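Long-range contacts in hypothetical protein PA2201 (Pseudomonas aeruginosa, PDB 2FEF), which is of unknown function but probably serves as an immunity protein that protects the bacterium against a PoNe-type DNase toxin: residues 52-58 and 72-76; 179-183 and 210-214. All coordinates share one frame; numbering follows the deposited sequence.

Interaction 1: residues 52-58 and 72-76; sequences FSRSHGY and NAWAW
An aromatic cluster of Phe52, Tyr58 and Trp76 joins a helix-to-helix corner to the helix that follows it, and the corner is further secured by two side-chain donors converging on one backbone carbonyl. Trp76 takes part in both. Its indole N-H reaches Gly57 O, with NE1 to O at 3.0 Å and an N-H...O angle of 164°; the oxygen lies at the edge of the indole, close to its plane. Asn72 ND2 donates to the same Gly57 O, also over 3.0 Å, with the acceptor near the amide plane. Both donors approach from the same face of the carbonyl, the indole from well above its plane and the amide less steeply, and each bond helps to set the rotation of the group that donates it. Close approach depends on Gly57 having no side chain, since Asn72 OD1 sits 3.2 Å from Gly57 CA. The indole face receives the edge of Phe52 in a T-shaped stack, planes at 89°, with Phe52 CZ 3.5 Å from Trp76 CD2. Phe52 is swung there by a chi1 of 175°, which places CG opposite the backbone N. Tyr58 meets the six-membered part of the indole more loosely: the rings are slid apart and barely overlap, although Tyr58 CD1 comes within 3.6 Å of Trp76 CZ2. Tyr58 CB lies over the face of Phe52, closing the cluster. At the corner itself, Ser55 is the N-cap of helix 56-59, its OG accepting a weak bond from Tyr58 N and donating to Phe52 O. Helix 12-20 packs on Phe52 and Tyr58 through Leu12, Asn10 takes the Tyr58 hydroxyl in a hydrogen bond, and helix 97-127 covers Trp76 with Tyr114 and Leu117.

Interaction 2: residues 179-183 and 210-214; sequences RLLDY and FFEEA
Aromatic and apolar packing centres on Phe211, whose ring is inserted among three side chains of helix 179-189. Arg179 lays its aliphatic part over one face in a CH-pi contact, CG standing 4.1 Å from the ring centroid, while Arg179 CD approaches Phe211 CD1 to 3.4 Å. Tyr183 offers its own face to the Phe211 ring: Phe211 CD2 stands over the centre of the tyrosine, and the two planes meet obliquely at 36°. Leu180 CD1 touches the Phe211 rim at CZ, 4.0 Å away and near the ring plane.

The polar part is a salt bridge from the same arginine. A bend at chi3 of Arg179 (-78°) turns the guanidinium away from the chain's extended course, and NH1 donates to Glu212 OE2 over 2.9 Å in an almost straight bond of 170°. The oxygen lies in the guanidinium plane and is met on its anti side. Arg179 NE is meanwhile held by Ser195 O, so the guanidinium is anchored twice.

The contact thus ties the first turn of helix 179-189 to the short helix 208-213. Helix 146-158 packs on Leu180 through Tyr146 and Leu150, while Tyr267 of helix 258-267 touches Tyr183.

Both contacts lie toward the surface, on opposite sides of the chain's centre, with their own centres about 38 Å apart and nearest atoms about 19 Å apart. They hold different elements: interaction 1 braces a corner against the next helix of the N-terminal region, whereas interaction 2 joins two helices of the PoNi C-terminal region. Each combines aromatic packing with a polar grip, but the grip differs. In the first, neutral donors converge on a backbone carbonyl; in the second, opposite charges pair through side chains. Residues of the interaction 1 segments that take no part in the contact itself, such as His56 and Trp74, reach other subunits of the assembly, while no other chain touches the segments of interaction 2.

Interaction 1: residues 52-58 and 72-76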
loop_
_atom_site.group_PDB
_atom_site.type_symbol
_atom_site.label_atom_id
_atom_site.label_comp_id
_atom_site.label_asym_id
_atom_site.label_seq_id
_atom_site.Cartn_x
_atom_site.Cartn_y
_atom_site.Cartn_z
ATOM N N PHE B 52 6.894 -4.450 1.924
ATOM C CA PHE B 52 7.330 -5.096 3.166
ATOM C C PHE B 52 8.826 -5.474 3.128
ATOM O O PHE B 52 9.577 -5.201 4.072
ATOM C CB PHE B 52 6.501 -6.364 3.437
ATOM C CG PHE B 52 6.979 -7.152 4.654
ATOM C CD1 PHE B 52 6.917 -6.582 5.936
ATOM C CD2 PHE B 52 7.479 -8.443 4.504
ATOM C CE1 PHE B 52 7.348 -7.313 7.056
ATOM C CE2 PHE B 52 7.885 -9.183 5.609
ATOM C CZ PHE B 52 7.839 -8.622 6.880
ATOM N N SER B 53 9.250 -6.055 2.023
ATOM C CA SER B 53 10.667 -6.461 1.843
ATOM C C SER B 53 11.646 -5.277 1.882
ATOM O O SER B 53 12.871 -5.435 2.168
ATOM C CB SER B 53 10.808 -7.289 0.530
ATOM O OG SER B 53 10.985 -6.426 -0.605
ATOM N N ARG B 54 11.153 -4.079 1.572
ATOM C CA ARG B 54 12.003 -2.892 1.581
ATOM C C ARG B 54 11.886 -2.116 2.883
ATOM O O ARG B 54 12.640 -1.157 3.083
ATOM C CB ARG B 54 11.701 -1.977 0.389
ATOM C CG ARG B 54 11.878 -2.654 -0.989
ATOM C CD ARG B 54 13.359 -3.103 -1.191
ATOM N NE ARG B 54 14.254 -1.938 -1.180
ATOM C CZ ARG B 54 15.582 -2.009 -1.265
ATOM N NH1 ARG B 54 16.172 -3.187 -1.371
ATOM N NH2 ARG B 54 16.328 -0.906 -1.243
ATOM N N SER B 55 10.954 -2.520 3.758
ATOM C CA SER B 55 10.752 -1.840 5.066
ATOM C C SER B 55 11.902 -2.065 6.045
ATOM O O SER B 55 12.587 -3.062 5.988
ATOM C CB SER B 55 9.393 -2.257 5.688
ATOM O OG SER B 55 9.422 -3.629 6.103
ATOM N N HIS B 56 12.140 -1.101 6.939
ATOM C CA HIS B 56 13.157 -1.255 7.969
ATOM C C HIS B 56 12.874 -2.466 8.851
ATOM O O HIS B 56 13.782 -3.195 9.183
ATOM C CB HIS B 56 13.231 -0.003 8.843
ATOM C CG HIS B 56 14.366 -0.036 9.813
ATOM N ND1 HIS B 56 14.218 -0.471 11.112
ATOM C CD2 HIS B 56 15.678 0.236 9.655
ATOM C CE1 HIS B 56 15.386 -0.428 11.727
ATOM N NE2 HIS B 56 16.290 0.007 10.869
ATOM N N GLY B 57 11.603 -2.707 9.169
ATOM C CA GLY B 57 11.263 -3.828 10.072
ATOM C C GLY B 57 11.514 -5.199 9.468
ATOM O O GLY B 57 11.778 -6.152 10.176
ATOM N N TYR B 58 11.454 -5.311 8.146
ATOM C CA TYR B 58 11.917 -6.544 7.498
ATOM C C TYR B 58 13.464 -6.625 7.437
ATOM O O TYR B 58 14.061 -7.651 7.734
ATOM C CB TYR B 58 11.343 -6.649 6.092
ATOM C CG TYR B 58 11.820 -7.874 5.350
ATOM C CD1 TYR B 58 11.308 -9.129 5.654
ATOM C CD2 TYR B 58 12.825 -7.778 4.387
ATOM C CE1 TYR B 58 11.758 -10.276 4.969
ATOM C CE2 TYR B 58 13.291 -8.911 3.706
ATOM C CZ TYR B 58 12.746 -10.147 4.009
ATOM O OH TYR B 58 13.217 -11.248 3.348
ATOM N N ASN B 72 6.586 -4.487 15.232
ATOM C CA ASN B 72 7.207 -5.100 14.046
ATOM C C ASN B 72 6.753 -6.544 13.771
ATOM O O ASN B 72 6.593 -6.946 12.618
ATOM C CB ASN B 72 8.716 -5.103 14.192
ATOM C CG ASN B 72 9.404 -5.425 12.890
ATOM O OD1 ASN B 72 8.889 -5.125 11.827
ATOM N ND2 ASN B 72 10.572 -6.046 12.965
ATOM N N ALA B 73 6.591 -7.341 14.831
ATOM C CA ALA B 73 6.094 -8.724 14.657
ATOM C C ALA B 73 4.727 -8.713 13.960
ATOM O O ALA B 73 4.474 -9.509 13.061
ATOM C CB ALA B 73 6.045 -9.475 16.025
ATOM N N TRP B 74 3.842 -7.810 14.368
ATOM C CA TRP B 74 2.523 -7.730 13.730
ATOM C C TRP B 74 2.618 -7.422 12.235
ATOM O O TRP B 74 1.826 -7.937 11.452
ATOM C CB TRP B 74 1.606 -6.753 14.472
ATOM C CG TRP B 74 1.282 -7.189 15.913
ATOM C CD1 TRP B 74 1.100 -8.488 16.368
ATOM C CD2 TRP B 74 1.072 -6.344 17.048
ATOM N NE1 TRP B 74 0.813 -8.474 17.722
ATOM C CE2 TRP B 74 0.803 -7.180 18.161
ATOM C CE3 TRP B 74 1.098 -4.966 17.238
ATOM C CZ2 TRP B 74 0.541 -6.671 19.443
ATOM C CZ3 TRP B 74 0.848 -4.443 18.537
ATOM C CH2 TRP B 74 0.583 -5.306 19.620
ATOM N N ALA B 75 3.601 -6.606 11.841
ATOM C CA ALA B 75 3.819 -6.285 10.412
ATOM C C ALA B 75 4.238 -7.560 9.644
ATOM O O ALA B 75 3.751 -7.861 8.546
ATOM C CB ALA B 75 4.875 -5.175 10.276
ATOM N N TRP B 76 5.093 -8.356 10.259
ATOM C CA TRP B 76 5.474 -9.628 9.678
ATOM C C TRP B 76 4.297 -10.567 9.571
ATOM O O TRP B 76 4.197 -11.298 8.609
ATOM C CB TRP B 76 6.580 -10.310 10.511
ATOM C CG TRP B 76 7.988 -9.789 10.269
ATOM C CD1 TRP B 76 8.502 -8.568 10.636
ATOM C CD2 TRP B 76 9.055 -10.500 9.636
ATOM N NE1 TRP B 76 9.821 -8.479 10.256
ATOM C CE2 TRP B 76 10.183 -9.648 9.629
ATOM C CE3 TRP B 76 9.153 -11.774 9.040
ATOM C CZ2 TRP B 76 11.436 -10.043 9.094
ATOM C CZ3 TRP B 76 10.393 -12.170 8.502
ATOM C CH2 TRP B 76 11.515 -11.290 8.516
#

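Interaction 2: residues 179-183 and 210-214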
loop_
_atom_site.group_PDB
_atom_site.type_symbol
_atom_site.label_atom_id
_atom_site.label_comp_id
_atom_site.label_asym_id
_atom_site.label_seq_id
_atom_site.Cartn_x
_atom_site.Cartn_y
_atom_site.Cartn_z
ATOM N N ARG B 179 -9.311 -31.774 15.391
ATOM C CA ARG B 179 -9.285 -33.106 14.789
ATOM C C ARG B 179 -8.755 -33.074 13.350
ATOM O O ARG B 179 -7.835 -33.822 13.000
ATOM C CB ARG B 179 -10.659 -33.759 14.826
ATOM C CG ARG B 179 -10.672 -35.192 14.210
ATOM C CD ARG B 179 -11.971 -35.909 14.496
ATOM N NE ARG B 179 -12.029 -36.421 15.858
ATOM C CZ ARG B 179 -13.080 -37.063 16.372
ATOM N NH1 ARG B 179 -14.166 -37.248 15.634
ATOM N NH2 ARG B 179 -13.042 -37.513 17.627
ATOM N N LEU B 180 -9.321 -32.190 12.540
ATOM C CA LEU B 180 -8.893 -32.077 11.136
ATOM C C LEU B 180 -7.410 -31.707 11.002
ATOM O O LEU B 180 -6.675 -32.353 10.252
ATOM C CB LEU B 180 -9.773 -31.093 10.337
ATOM C CG LEU B 180 -9.274 -30.797 8.909
ATOM C CD1 LEU B 180 -9.283 -32.043 8.003
ATOM C CD2 LEU B 180 -10.052 -29.660 8.274
ATOM N N LEU B 181 -6.971 -30.692 11.734
ATOM C CA LEU B 181 -5.558 -30.294 11.649
ATOM C C LEU B 181 -4.647 -31.441 12.101
ATOM O O LEU B 181 -3.572 -31.652 11.506
ATOM C CB LEU B 181 -5.259 -29.010 12.462
ATOM C CG LEU B 181 -5.929 -27.708 11.980
ATOM C CD1 LEU B 181 -5.607 -26.506 12.928
ATOM C CD2 LEU B 181 -5.633 -27.404 10.472
ATOM N N ASP B 182 -5.064 -32.179 13.135
ATOM C CA ASP B 182 -4.324 -33.376 13.554
ATOM C C ASP B 182 -4.249 -34.466 12.469
ATOM O O ASP B 182 -3.165 -35.034 12.249
ATOM C CB ASP B 182 -4.873 -33.967 14.860
ATOM C CG ASP B 182 -4.494 -33.138 16.096
ATOM O OD1 ASP B 182 -3.685 -32.193 15.978
ATOM O OD2 ASP B 182 -5.010 -33.459 17.196
ATOM N N TYR B 183 -5.363 -34.754 11.791
ATOM C CA TYR B 183 -5.335 -35.656 10.624
ATOM C C TYR B 183 -4.416 -35.168 9.511
ATOM O O TYR B 183 -3.660 -35.960 8.954
ATOM C CB TYR B 183 -6.742 -35.916 10.076
ATOM C CG TYR B 183 -7.415 -37.075 10.778
ATOM C CD1 TYR B 183 -7.909 -36.935 12.065
ATOM C CD2 TYR B 183 -7.572 -38.306 10.137
ATOM C CE1 TYR B 183 -8.532 -37.997 12.723
ATOM C CE2 TYR B 183 -8.199 -39.377 10.783
ATOM C CZ TYR B 183 -8.672 -39.205 12.083
ATOM O OH TYR B 183 -9.279 -40.243 12.748
ATOM N N PHE B 210 -16.584 -39.507 8.373
ATOM C CA PHE B 210 -15.347 -39.962 7.743
ATOM C C PHE B 210 -14.273 -40.323 8.791
ATOM O O PHE B 210 -13.576 -41.341 8.672
ATOM C CB PHE B 210 -14.831 -38.904 6.758
ATOM C CG PHE B 210 -13.423 -39.150 6.288
ATOM C CD1 PHE B 210 -13.177 -40.021 5.245
ATOM C CD2 PHE B 210 -12.346 -38.520 6.905
ATOM C CE1 PHE B 210 -11.884 -40.257 4.820
ATOM C CE2 PHE B 210 -11.044 -38.758 6.478
ATOM C CZ PHE B 210 -10.821 -39.626 5.431
ATOM N N PHE B 211 -14.135 -39.480 9.809
ATOM C CA PHE B 211 -13.120 -39.697 10.830
ATOM C C PHE B 211 -13.403 -40.920 11.714
ATOM O O PHE B 211 -12.480 -41.669 12.076
ATOM C CB PHE B 211 -12.984 -38.453 11.700
ATOM C CG PHE B 211 -12.310 -37.289 11.007
ATOM C CD1 PHE B 211 -12.762 -35.986 11.221
ATOM C CD2 PHE B 211 -11.220 -37.493 10.170
ATOM C CE1 PHE B 211 -12.139 -34.897 10.614
ATOM C CE2 PHE B 211 -10.589 -36.415 9.536
ATOM C CZ PHE B 211 -11.049 -35.119 9.757
ATOM N N GLU B 212 -14.679 -41.111 12.045
ATOM C CA GLU B 212 -15.094 -42.079 13.072
ATOM C C GLU B 212 -15.578 -43.410 12.508
ATOM O O GLU B 212 -15.307 -44.471 13.088
ATOM C CB GLU B 212 -16.179 -41.466 13.965
ATOM C CG GLU B 212 -15.713 -40.239 14.757
ATOM C CD GLU B 212 -16.783 -39.679 15.687
ATOM O OE1 GLU B 212 -17.927 -40.187 15.676
ATOM O OE2 GLU B 212 -16.475 -38.725 16.438
ATOM N N GLU B 213 -16.295 -43.352 11.388
ATOM C CA GLU B 213 -16.935 -44.536 10.799
ATOM C C GLU B 213 -16.295 -44.970 9.469
ATOM O O GLU B 213 -16.621 -46.041 8.949
ATOM C CB GLU B 213 -18.443 -44.284 10.589
ATOM C CG GLU B 213 -19.218 -43.811 11.822
ATOM N N ALA B 214 -15.397 -44.135 8.928
ATOM C CA ALA B 214 -14.813 -44.318 7.583
ATOM C C ALA B 214 -13.569 -45.216 7.523
ATOM O O ALA B 214 -12.668 -45.117 8.364
#